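Local coordinates for nicotinamide-nucleotide adenylyltransferase NadR family / Ribosylnicotinamide kinase (Lactococcus lactis subsp. cremoris, PDB 6GYE), which binds nicotinamide riboside and probably phosphorylates it and then adenylylates the product on the way to NAD+, at residues I18-F23 with V119-G124; N163-W168 with Q253-L258; L298-I303 with V341-E346. All blocks are in the same frame, centred on the assembly; numbering follows the deposited sequence.

Interaction 1: I18-F23 with V119-G124; sequences IYFGTF and VTFYVG. With SO4 (sulfate ion), chain E.
Phe20 turns the edge of its ring to the neighbouring strand, where it meets two things: Tyr122 O lies in the ring plane, 3.5 Å from Phe20 CD2, and Phe121 CD1 lies near it, 3.8 Å from Phe20 CE2. The phenylalanines therefore touch rim to rim, without stacking. The Phe121 ring also runs alongside Ile18, whose CG2 approaches obliquely to 3.7 Å from Phe121 CD1. On the other side of the sheet, one face of the Tyr122 ring is covered off-centre by Thr120 CG2, while Ile18 O sits in plane at its edge, 3.3 Å from Tyr122 CD2.

Between these layers of side chains the two strands run parallel, with Ile18 opposite Phe121. Ile18 N donates to Thr120 O (2.9 Å) and Tyr122 N donates to Ile18 O (3.0 Å), the latter almost straight at 171°. The branched side chain of Ile18 divides its work: CG2, anti to the backbone N, goes to Phe121, and CG1 carries CD1 to within 3.6 Å of Val119 CG1. Leu104 and Ile108 of helix 95-110 close over the side bearing Ile18 and Phe121.

Past Gly21 the chain leaves the sheet, and Thr22 OG1 and the amides of Thr22 and Phe23 bind a sulfate that His30 and Arg150 also hold. The ion probably came from the crystallisation liquor. A central parallel strand running into an anion-binding turn, with a histidine from the following helix, is the layout of the Rossmann-like nucleotidylyltransferase fold, and the sulfate is consistent with a nucleotide phosphate site.

Interaction 2: N163-W168 with Q253-L258; sequences NPQEHW and QGIVFL. With NNR (Nicotinamide riboside), chain I.
Trp168 lays one face of its indole over the backbone of Gln253 and Gly254. At the heart of the overlap is a CH-pi contact: Gly254 CA stands 3.4 Å from the centroid of the six-membered ring, only 2° off its normal. The peptide just before continues the cover, with Gln253 O 3.4 Å from Trp168 CG above the five-membered ring. The contact joins the turn that follows helix 151-162 to the entry of strand 255-259, an outermost strand of the parallel sheet in the P-loop kinase part of the chain.

Gly254 puts its CA straight over the ring, and its phi of 131°, a region open mainly to glycine, turns the chain there before the strand begins. CG of Trp168 is anti to the backbone N (chi1 -172°), which carries the indole across to the opposing chain. Its NE1 bonds Asn252 O, and Asn252 OD1 in turn takes the Gly254 N-H, so one asparagine fixes both the ring and the peptide beneath it.

Gln165 grips the next carbonyl. Its side chain folds back at its second torsion, bringing NE2 to Gly254 O at 2.8 Å; the donor is tilted from the carbonyl plane, and the bond is bent. The same NE2 also donates to Phe179 O, and so ties the turn to helix 176-179 as well. Nearby, Gln165 CG rests 4.2 Å from Ile255 CG1. The strand then runs on to the bound nicotinamide riboside, where Leu258 CD1 comes within 3.3 Å of the carboxamide nitrogen N7.

Interaction 3: L298-I303 with V341-E346; sequences LVIPPI and VILDDE
Leu343 reaches under the neighbouring strand, and each step of its side chain finds something there. CB lies 3.7 Å from Val299 O, the same oxygen that accepts the Leu343 N-H, and CG stays close to that carbonyl. With CG anti to the carbonyl carbon (chi1 -58°) and the chain extended beyond it, CD1 arrives between two residues of the strand, 4.1 Å from Leu298 CB and 4.2 Å from Ile300 CG1. Leu298 and Val341 pack side by side on this same face.

The backbones pair in parallel, Leu298 with Val341 and Val299 with Ile342. Val299 holds both bonds: its N donates to Val341 O (2.9 Å) and its O accepts from Leu343 N (2.8 Å), each nearly straight at the hydrogen. The same two oxygens each receive a weaker CA-H...O contact as well, Val341 O from Leu298 CA and Val299 O from Ile342 CA.

Regular pairing then gives way. Leu343 is the centre of an inverse gamma turn, closed by a weak bond from Asp344 N to Ile342 O, while Pro301 brings a ring with no N-H to offer. That ring packs instead: Pro301 CG meets Ile342 CG2 at 3.8 Å on the face opposite Leu343, and Pro301 CD lies against Leu343 O.

Strand 296-300 is an inner strand of the four-stranded parallel sheet, flanked by 181-187 and 340-342, the latter outermost. Leu196 of helix 193-203 and Arg358 and His361 of helix 358-370 enclose the Leu343 side, whereas His324 and Leu331 of helix 320-333 cover Val299 on the other.

The three contacts follow one another along the chain and across the molecule. Interaction 1 belongs to the five-stranded, probably adenylyltransferase, sheet; interactions 2 and 3 both reach the four-stranded sheet of the kinase part, where their nearest atoms are about 5 Å apart. Interactions 1 and 3 lie on opposite sides of the chain's centre, 53 Å between centres, and interaction 2 falls between, 29 Å from the first and 25 Å from the third. Interaction 2 leads directly into the nicotinamide riboside pocket through Leu258. In interaction 3 the Leu298 side chain is about 13 Å from that ligand, while the Ile300 side chain touches the probable P-loop and lies about 6 Å from a sulfate bound in this part of the chain.

Interaction 1: I18-F23 with V119-G124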
loop_
_atom_site.group_PDB
_atom_site.type_symbol
_atom_site.label_atom_id
_atom_site.label_comp_id
_atom_site.label_asym_id
_atom_site.label_seq_id
_atom_site.Cartn_x
_atom_site.Cartn_y
_atom_site.Cartn_z
ATOM N N ILE A 18 22.937 -7.453 15.354
ATOM C CA ILE A 18 22.608 -7.537 13.936
ATOM C C ILE A 18 21.330 -8.351 13.829
ATOM O O ILE A 18 21.293 -9.525 14.232
ATOM C CB ILE A 18 23.740 -8.167 13.101
ATOM C CG1 ILE A 18 24.923 -7.221 12.847
ATOM C CG2 ILE A 18 23.234 -8.501 11.717
ATOM C CD1 ILE A 18 25.426 -6.397 13.971
ATOM N N TYR A 19 20.284 -7.737 13.283
ATOM C CA TYR A 19 18.971 -8.365 13.190
ATOM C C TYR A 19 18.587 -8.445 11.723
ATOM O O TYR A 19 18.634 -7.433 11.018
ATOM C CB TYR A 19 17.919 -7.587 13.993
ATOM C CG TYR A 19 16.561 -8.242 14.054
ATOM C CD1 TYR A 19 15.625 -8.056 13.044
ATOM C CD2 TYR A 19 16.209 -9.038 15.128
ATOM C CE1 TYR A 19 14.388 -8.668 13.106
ATOM C CE2 TYR A 19 14.993 -9.640 15.194
ATOM C CZ TYR A 19 14.080 -9.467 14.185
ATOM O OH TYR A 19 12.842 -10.092 14.282
ATOM N N PHE A 20 18.243 -9.650 11.269
ATOM C CA PHE A 20 17.960 -9.949 9.872
ATOM C C PHE A 20 16.471 -10.075 9.617
ATOM O O PHE A 20 15.706 -10.479 10.497
ATOM C CB PHE A 20 18.590 -11.272 9.445
ATOM C CG PHE A 20 20.071 -11.278 9.426
ATOM C CD1 PHE A 20 20.753 -10.888 8.294
ATOM C CD2 PHE A 20 20.788 -11.734 10.513
ATOM C CE1 PHE A 20 22.134 -10.935 8.252
ATOM C CE2 PHE A 20 22.178 -11.780 10.482
ATOM C CZ PHE A 20 22.845 -11.386 9.353
ATOM N N GLY A 21 16.078 -9.783 8.383
ATOM C CA GLY A 21 14.733 -10.110 7.934
ATOM C C GLY A 21 14.583 -9.772 6.468
ATOM O O GLY A 21 15.399 -9.045 5.895
ATOM N N THR A 22 13.520 -10.322 5.869
ATOM C CA THR A 22 13.067 -9.847 4.558
ATOM C C THR A 22 12.053 -8.698 4.681
ATOM O O THR A 22 12.032 -7.795 3.835
ATOM C CB THR A 22 12.476 -10.991 3.729
ATOM O OG1 THR A 22 11.549 -11.725 4.521
ATOM C CG2 THR A 22 13.563 -11.947 3.265
ATOM N N PHE A 23 11.196 -8.725 5.704
ATOM C CA PHE A 23 10.291 -7.618 6.048
ATOM C C PHE A 23 9.289 -7.302 4.937
ATOM O O PHE A 23 9.189 -6.169 4.453
ATOM C CB PHE A 23 11.089 -6.363 6.405
ATOM C CG PHE A 23 12.065 -6.562 7.509
ATOM C CD1 PHE A 23 11.626 -6.741 8.805
ATOM C CD2 PHE A 23 13.431 -6.570 7.253
ATOM C CE1 PHE A 23 12.531 -6.921 9.839
ATOM C CE2 PHE A 23 14.337 -6.722 8.277
ATOM C CZ PHE A 23 13.888 -6.900 9.576
ATOM N N VAL A 119 30.015 -8.006 18.608
ATOM C CA VAL A 119 28.880 -8.126 17.707
ATOM C C VAL A 119 28.171 -9.452 17.940
ATOM O O VAL A 119 28.817 -10.500 18.085
ATOM C CB VAL A 119 29.337 -8.002 16.244
ATOM C CG1 VAL A 119 28.163 -8.231 15.312
ATOM C CG2 VAL A 119 29.932 -6.634 16.002
ATOM N N THR A 120 26.838 -9.401 17.970
ATOM C CA THR A 120 25.985 -10.579 18.091
ATOM C C THR A 120 25.040 -10.652 16.894
ATOM O O THR A 120 24.290 -9.709 16.634
ATOM C CB THR A 120 25.194 -10.557 19.402
ATOM O OG1 THR A 120 26.098 -10.428 20.499
ATOM C CG2 THR A 120 24.375 -11.831 19.571
ATOM N N PHE A 121 25.078 -11.771 16.174
ATOM C CA PHE A 121 24.132 -12.061 15.101
ATOM C C PHE A 121 22.912 -12.800 15.657
ATOM O O PHE A 121 23.058 -13.846 16.294
ATOM C CB PHE A 121 24.807 -12.918 14.025
ATOM C CG PHE A 121 25.859 -12.198 13.224
ATOM C CD1 PHE A 121 25.503 -11.357 12.184
ATOM C CD2 PHE A 121 27.204 -12.374 13.504
ATOM C CE1 PHE A 121 26.467 -10.700 11.448
ATOM C CE2 PHE A 121 28.184 -11.715 12.764
ATOM C CZ PHE A 121 27.816 -10.887 11.740
ATOM N N TYR A 122 21.712 -12.276 15.402
ATOM C CA TYR A 122 20.468 -12.966 15.749
ATOM C C TYR A 122 19.970 -13.684 14.500
ATOM O O TYR A 122 19.539 -13.044 13.541
ATOM C CB TYR A 122 19.430 -11.990 16.315
ATOM C CG TYR A 122 19.960 -11.295 17.563
ATOM C CD1 TYR A 122 19.802 -11.862 18.830
ATOM C CD2 TYR A 122 20.675 -10.098 17.468
ATOM C CE1 TYR A 122 20.323 -11.249 19.970
ATOM C CE2 TYR A 122 21.195 -9.479 18.601
ATOM C CZ TYR A 122 21.016 -10.055 19.850
ATOM O OH TYR A 122 21.547 -9.430 20.964
ATOM N N VAL A 123 20.022 -15.016 14.527
ATOM C CA VAL A 123 19.866 -15.869 13.353
ATOM C C VAL A 123 18.766 -16.887 13.608
ATOM O O VAL A 123 18.695 -17.472 14.692
ATOM C CB VAL A 123 21.195 -16.577 13.012
ATOM C CG1 VAL A 123 20.992 -17.656 11.970
ATOM C CG2 VAL A 123 22.201 -15.559 12.522
ATOM N N GLY A 124 17.925 -17.119 12.600
ATOM C CA GLY A 124 16.757 -17.962 12.772
ATOM C C GLY A 124 16.756 -19.347 12.147
ATOM O O GLY A 124 15.811 -20.106 12.367
HETATM S S SO4 E . 10.791 -12.351 7.540
HETATM O O1 SO4 E . 10.817 -12.266 8.996
HETATM O O2 SO4 E . 9.798 -11.428 6.977
HETATM O O3 SO4 E . 12.143 -12.019 7.106
HETATM O O4 SO4 E . 10.428 -13.692 7.086
HETATM O O HOH W 1 17.468 -11.881 12.988
#

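Interaction 2: N163-W168 with Q253-L258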
loop_
_atom_site.group_PDB
_atom_site.type_symbol
_atom_site.label_atom_id
_atom_site.label_comp_id
_atom_site.label_asym_id
_atom_site.label_seq_id
_atom_site.Cartn_x
_atom_site.Cartn_y
_atom_site.Cartn_z
ATOM N N ASN A 163 -4.051 -12.835 4.357
ATOM C CA ASN A 163 -5.274 -12.127 4.730
ATOM C C ASN A 163 -4.909 -10.916 5.572
ATOM O O ASN A 163 -5.016 -10.939 6.806
ATOM C CB ASN A 163 -6.226 -13.056 5.485
ATOM C CG ASN A 163 -7.601 -12.448 5.699
ATOM O OD1 ASN A 163 -7.830 -11.267 5.427
ATOM N ND2 ASN A 163 -8.522 -13.258 6.215
ATOM N N PRO A 164 -4.501 -9.814 4.928
ATOM C CA PRO A 164 -4.084 -8.629 5.694
ATOM C C PRO A 164 -5.192 -8.075 6.553
ATOM O O PRO A 164 -4.930 -7.601 7.663
ATOM C CB PRO A 164 -3.684 -7.617 4.611
ATOM C CG PRO A 164 -3.528 -8.385 3.383
ATOM C CD PRO A 164 -4.391 -9.607 3.477
ATOM N N GLN A 165 -6.434 -8.157 6.083
ATOM C CA GLN A 165 -7.533 -7.533 6.801
ATOM C C GLN A 165 -7.738 -8.174 8.173
ATOM O O GLN A 165 -8.119 -7.489 9.129
ATOM C CB GLN A 165 -8.793 -7.591 5.935
ATOM C CG GLN A 165 -8.868 -6.503 4.829
ATOM C CD GLN A 165 -7.669 -6.495 3.852
ATOM O OE1 GLN A 165 -7.288 -7.530 3.315
ATOM N NE2 GLN A 165 -7.097 -5.313 3.607
ATOM N N GLU A 166 -7.441 -9.463 8.302
ATOM C CA GLU A 166 -7.531 -10.168 9.576
ATOM C C GLU A 166 -6.395 -9.839 10.539
ATOM O O GLU A 166 -6.516 -10.112 11.736
ATOM C CB GLU A 166 -7.524 -11.679 9.343
ATOM C CG GLU A 166 -8.869 -12.352 9.524
ATOM C CD GLU A 166 -9.409 -12.225 10.942
ATOM O OE1 GLU A 166 -8.716 -12.642 11.895
ATOM O OE2 GLU A 166 -10.530 -11.690 11.101
ATOM N N HIS A 167 -5.272 -9.332 10.046
ATOM C CA HIS A 167 -4.092 -9.118 10.876
ATOM C C HIS A 167 -3.627 -7.669 10.818
ATOM O O HIS A 167 -2.493 -7.346 11.192
ATOM C CB HIS A 167 -3.005 -10.111 10.458
ATOM C CG HIS A 167 -3.466 -11.541 10.519
ATOM N ND1 HIS A 167 -3.531 -12.247 11.701
ATOM C CD2 HIS A 167 -3.934 -12.380 9.559
ATOM C CE1 HIS A 167 -3.985 -13.469 11.464
ATOM N NE2 HIS A 167 -4.244 -13.574 10.173
ATOM N N TRP A 168 -4.543 -6.783 10.436
ATOM C CA TRP A 168 -4.216 -5.411 10.084
ATOM C C TRP A 168 -3.439 -4.690 11.178
ATOM O O TRP A 168 -2.445 -4.007 10.895
ATOM C CB TRP A 168 -5.517 -4.684 9.781
ATOM C CG TRP A 168 -5.368 -3.344 9.230
ATOM C CD1 TRP A 168 -5.500 -2.143 9.890
ATOM C CD2 TRP A 168 -5.026 -3.037 7.878
ATOM N NE1 TRP A 168 -5.280 -1.097 9.001
ATOM C CE2 TRP A 168 -4.988 -1.621 7.763
ATOM C CE3 TRP A 168 -4.758 -3.822 6.747
ATOM C CZ2 TRP A 168 -4.698 -0.978 6.557
ATOM C CZ3 TRP A 168 -4.462 -3.186 5.553
ATOM C CH2 TRP A 168 -4.441 -1.775 5.465
ATOM N N GLN A 253 -8.871 0.779 8.533
ATOM C CA GLN A 253 -8.844 -0.515 9.193
ATOM C C GLN A 253 -8.615 -1.653 8.217
ATOM O O GLN A 253 -8.631 -2.803 8.633
ATOM C CB GLN A 253 -10.141 -0.757 9.983
ATOM C CG GLN A 253 -10.494 0.393 10.883
ATOM C CD GLN A 253 -11.529 0.063 11.950
ATOM O OE1 GLN A 253 -11.385 0.471 13.099
ATOM N NE2 GLN A 253 -12.577 -0.653 11.574
ATOM N N GLY A 254 -8.371 -1.359 6.940
ATOM C CA GLY A 254 -8.064 -2.395 5.974
ATOM C C GLY A 254 -8.882 -2.289 4.705
ATOM O O GLY A 254 -8.566 -2.934 3.700
ATOM N N ILE A 255 -9.920 -1.449 4.727
ATOM C CA ILE A 255 -10.796 -1.234 3.579
ATOM C C ILE A 255 -11.124 0.253 3.510
ATOM O O ILE A 255 -11.522 0.839 4.521
ATOM C CB ILE A 255 -12.096 -2.059 3.721
ATOM C CG1 ILE A 255 -11.771 -3.526 4.035
ATOM C CG2 ILE A 255 -12.971 -1.921 2.464
ATOM C CD1 ILE A 255 -12.983 -4.459 4.118
ATOM N N VAL A 256 -11.004 0.864 2.318
ATOM C CA VAL A 256 -11.402 2.261 2.142
ATOM C C VAL A 256 -12.353 2.396 0.957
ATOM O O VAL A 256 -12.315 1.612 0.005
ATOM C CB VAL A 256 -10.196 3.217 1.972
ATOM C CG1 VAL A 256 -9.145 2.933 3.034
ATOM C CG2 VAL A 256 -9.618 3.098 0.600
ATOM N N PHE A 257 -13.215 3.405 1.025
ATOM C CA PHE A 257 -14.211 3.671 -0.004
ATOM C C PHE A 257 -13.909 5.008 -0.663
ATOM O O PHE A 257 -13.654 5.999 0.026
ATOM C CB PHE A 257 -15.624 3.662 0.576
ATOM C CG PHE A 257 -16.079 2.301 1.013
ATOM C CD1 PHE A 257 -15.732 1.800 2.271
ATOM C CD2 PHE A 257 -16.840 1.516 0.166
ATOM C CE1 PHE A 257 -16.137 0.527 2.680
ATOM C CE2 PHE A 257 -17.266 0.238 0.565
ATOM C CZ PHE A 257 -16.908 -0.256 1.830
ATOM N N LEU A 258 -13.897 5.020 -1.990
ATOM C CA LEU A 258 -13.536 6.204 -2.756
ATOM C C LEU A 258 -14.733 6.691 -3.561
ATOM O O LEU A 258 -15.337 5.916 -4.309
ATOM C CB LEU A 258 -12.356 5.906 -3.686
ATOM C CG LEU A 258 -11.079 5.413 -3.004
ATOM C CD1 LEU A 258 -9.979 5.263 -4.058
ATOM C CD2 LEU A 258 -10.638 6.366 -1.857
HETATM O O2R NNR I . -1.523 7.223 -2.010
HETATM C C2R NNR I . -1.493 5.950 -2.670
HETATM C C3R NNR I . -0.078 5.422 -2.870
HETATM O O3R NNR I . 0.923 6.315 -2.364
HETATM C C4R NNR I . 0.100 5.246 -4.369
HETATM C C5R NNR I . 0.415 3.799 -4.722
HETATM O O5R NNR I . 0.530 3.669 -6.144
HETATM O O4R NNR I . -1.116 5.644 -5.008
HETATM C C1R NNR I . -2.096 6.078 -4.061
HETATM N N1 NNR I . -3.289 5.236 -4.161
HETATM C C2 NNR I . -4.366 5.689 -4.817
HETATM C C6 NNR I . -3.290 4.021 -3.595
HETATM C C5 NNR I . -4.409 3.200 -3.674
HETATM C C4 NNR I . -5.536 3.647 -4.349
HETATM C C3 NNR I . -5.511 4.909 -4.927
HETATM C C7 NNR I . -6.709 5.426 -5.664
HETATM O O7 NNR I . -6.865 6.631 -5.781
HETATM N N7 NNR I . -7.577 4.553 -6.173
#

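Interaction 3: L298-I303 with V341-E346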
loop_
_atom_site.group_PDB
_atom_site.type_symbol
_atom_site.label_atom_id
_atom_site.label_comp_id
_atom_site.label_asym_id
_atom_site.label_seq_id
_atom_site.Cartn_x
_atom_site.Cartn_y
_atom_site.Cartn_z
ATOM N N LEU A 298 -17.903 -0.150 -7.988
ATOM C CA LEU A 298 -19.361 -0.131 -7.950
ATOM C C LEU A 298 -19.878 0.957 -8.886
ATOM O O LEU A 298 -19.587 2.138 -8.682
ATOM C CB LEU A 298 -19.858 0.126 -6.526
ATOM C CG LEU A 298 -19.538 -0.997 -5.541
ATOM C CD1 LEU A 298 -19.849 -0.594 -4.131
ATOM C CD2 LEU A 298 -20.303 -2.253 -5.898
ATOM N N VAL A 299 -20.659 0.569 -9.891
ATOM C CA VAL A 299 -21.184 1.507 -10.875
ATOM C C VAL A 299 -22.671 1.680 -10.612
ATOM O O VAL A 299 -23.417 0.695 -10.595
ATOM C CB VAL A 299 -20.937 1.019 -12.312
ATOM C CG1 VAL A 299 -21.644 1.920 -13.309
ATOM C CG2 VAL A 299 -19.438 0.963 -12.600
ATOM N N ILE A 300 -23.109 2.922 -10.414
ATOM C CA ILE A 300 -24.530 3.232 -10.274
ATOM C C ILE A 300 -25.069 3.568 -11.664
ATOM O O ILE A 300 -24.722 4.626 -12.211
ATOM C CB ILE A 300 -24.760 4.387 -9.295
ATOM C CG1 ILE A 300 -24.152 4.061 -7.927
ATOM C CG2 ILE A 300 -26.248 4.697 -9.201
ATOM C CD1 ILE A 300 -24.315 5.194 -6.900
ATOM N N PRO A 301 -25.933 2.739 -12.238
ATOM C CA PRO A 301 -26.409 2.979 -13.595
ATOM C C PRO A 301 -27.557 3.966 -13.591
ATOM O O PRO A 301 -28.212 4.168 -12.559
ATOM C CB PRO A 301 -26.873 1.590 -14.046
ATOM C CG PRO A 301 -27.366 0.984 -12.785
ATOM C CD PRO A 301 -26.478 1.491 -11.684
ATOM N N PRO A 302 -27.823 4.613 -14.720
ATOM C CA PRO A 302 -28.931 5.573 -14.764
ATOM C C PRO A 302 -30.268 4.846 -14.774
ATOM O O PRO A 302 -30.517 3.993 -15.627
ATOM C CB PRO A 302 -28.681 6.330 -16.071
ATOM C CG PRO A 302 -27.988 5.313 -16.935
ATOM C CD PRO A 302 -27.066 4.586 -15.984
ATOM N N ILE A 303 -31.108 5.147 -13.786
ATOM C CA ILE A 303 -32.531 4.849 -13.857
ATOM C C ILE A 303 -33.288 6.071 -13.357
ATOM O O ILE A 303 -32.756 6.901 -12.616
ATOM C CB ILE A 303 -32.925 3.586 -13.060
ATOM C CG1 ILE A 303 -34.175 2.937 -13.673
ATOM C CG2 ILE A 303 -33.139 3.920 -11.585
ATOM C CD1 ILE A 303 -34.098 2.732 -15.189
ATOM N N VAL A 341 -19.080 -4.155 -10.626
ATOM C CA VAL A 341 -20.422 -4.600 -10.288
ATOM C C VAL A 341 -21.360 -3.431 -10.546
ATOM O O VAL A 341 -21.144 -2.329 -10.029
ATOM C CB VAL A 341 -20.515 -5.066 -8.826
ATOM C CG1 VAL A 341 -21.966 -5.342 -8.450
ATOM C CG2 VAL A 341 -19.620 -6.298 -8.601
ATOM N N ILE A 342 -22.386 -3.663 -11.357
ATOM C CA ILE A 342 -23.353 -2.641 -11.721
ATOM C C ILE A 342 -24.554 -2.753 -10.790
ATOM O O ILE A 342 -25.143 -3.835 -10.653
ATOM C CB ILE A 342 -23.773 -2.799 -13.188
ATOM C CG1 ILE A 342 -22.543 -2.658 -14.073
ATOM C CG2 ILE A 342 -24.839 -1.780 -13.539
ATOM C CD1 ILE A 342 -22.863 -2.612 -15.529
ATOM N N LEU A 343 -24.914 -1.646 -10.140
ATOM C CA LEU A 343 -25.992 -1.652 -9.145
ATOM C C LEU A 343 -27.332 -1.321 -9.807
ATOM O O LEU A 343 -27.932 -0.265 -9.608
ATOM C CB LEU A 343 -25.661 -0.690 -8.017
ATOM C CG LEU A 343 -24.347 -1.005 -7.297
ATOM C CD1 LEU A 343 -23.983 0.122 -6.360
ATOM C CD2 LEU A 343 -24.476 -2.325 -6.532
ATOM N N ASP A 344 -27.837 -2.298 -10.553
ATOM C CA ASP A 344 -29.082 -2.144 -11.305
ATOM C C ASP A 344 -30.239 -2.842 -10.585
ATOM O O ASP A 344 -30.728 -3.900 -10.981
ATOM C CB ASP A 344 -28.894 -2.668 -12.728
ATOM C CG ASP A 344 -28.382 -4.103 -12.761
ATOM O OD1 ASP A 344 -28.172 -4.707 -11.676
ATOM O OD2 ASP A 344 -28.162 -4.618 -13.876
ATOM N N ASP A 345 -30.664 -2.229 -9.482
ATOM C CA ASP A 345 -31.758 -2.766 -8.680
ATOM C C ASP A 345 -32.894 -1.753 -8.597
ATOM O O ASP A 345 -32.967 -0.834 -9.422
ATOM C CB ASP A 345 -31.248 -3.141 -7.291
ATOM C CG ASP A 345 -30.110 -4.126 -7.358
ATOM O OD1 ASP A 345 -30.388 -5.339 -7.483
ATOM O OD2 ASP A 345 -28.940 -3.684 -7.346
ATOM N N GLU A 346 -33.782 -1.912 -7.616
ATOM C CA GLU A 346 -34.859 -0.946 -7.385
ATOM C C GLU A 346 -35.690 -0.625 -8.630
ATOM O O GLU A 346 -36.868 -0.978 -8.702
ATOM C CB GLU A 346 -34.267 0.340 -6.796
ATOM C CG GLU A 346 -33.343 0.080 -5.607
ATOM C CD GLU A 346 -32.831 1.350 -4.949
ATOM O OE1 GLU A 346 -33.214 2.457 -5.390
ATOM O OE2 GLU A 346 -32.059 1.235 -3.976
#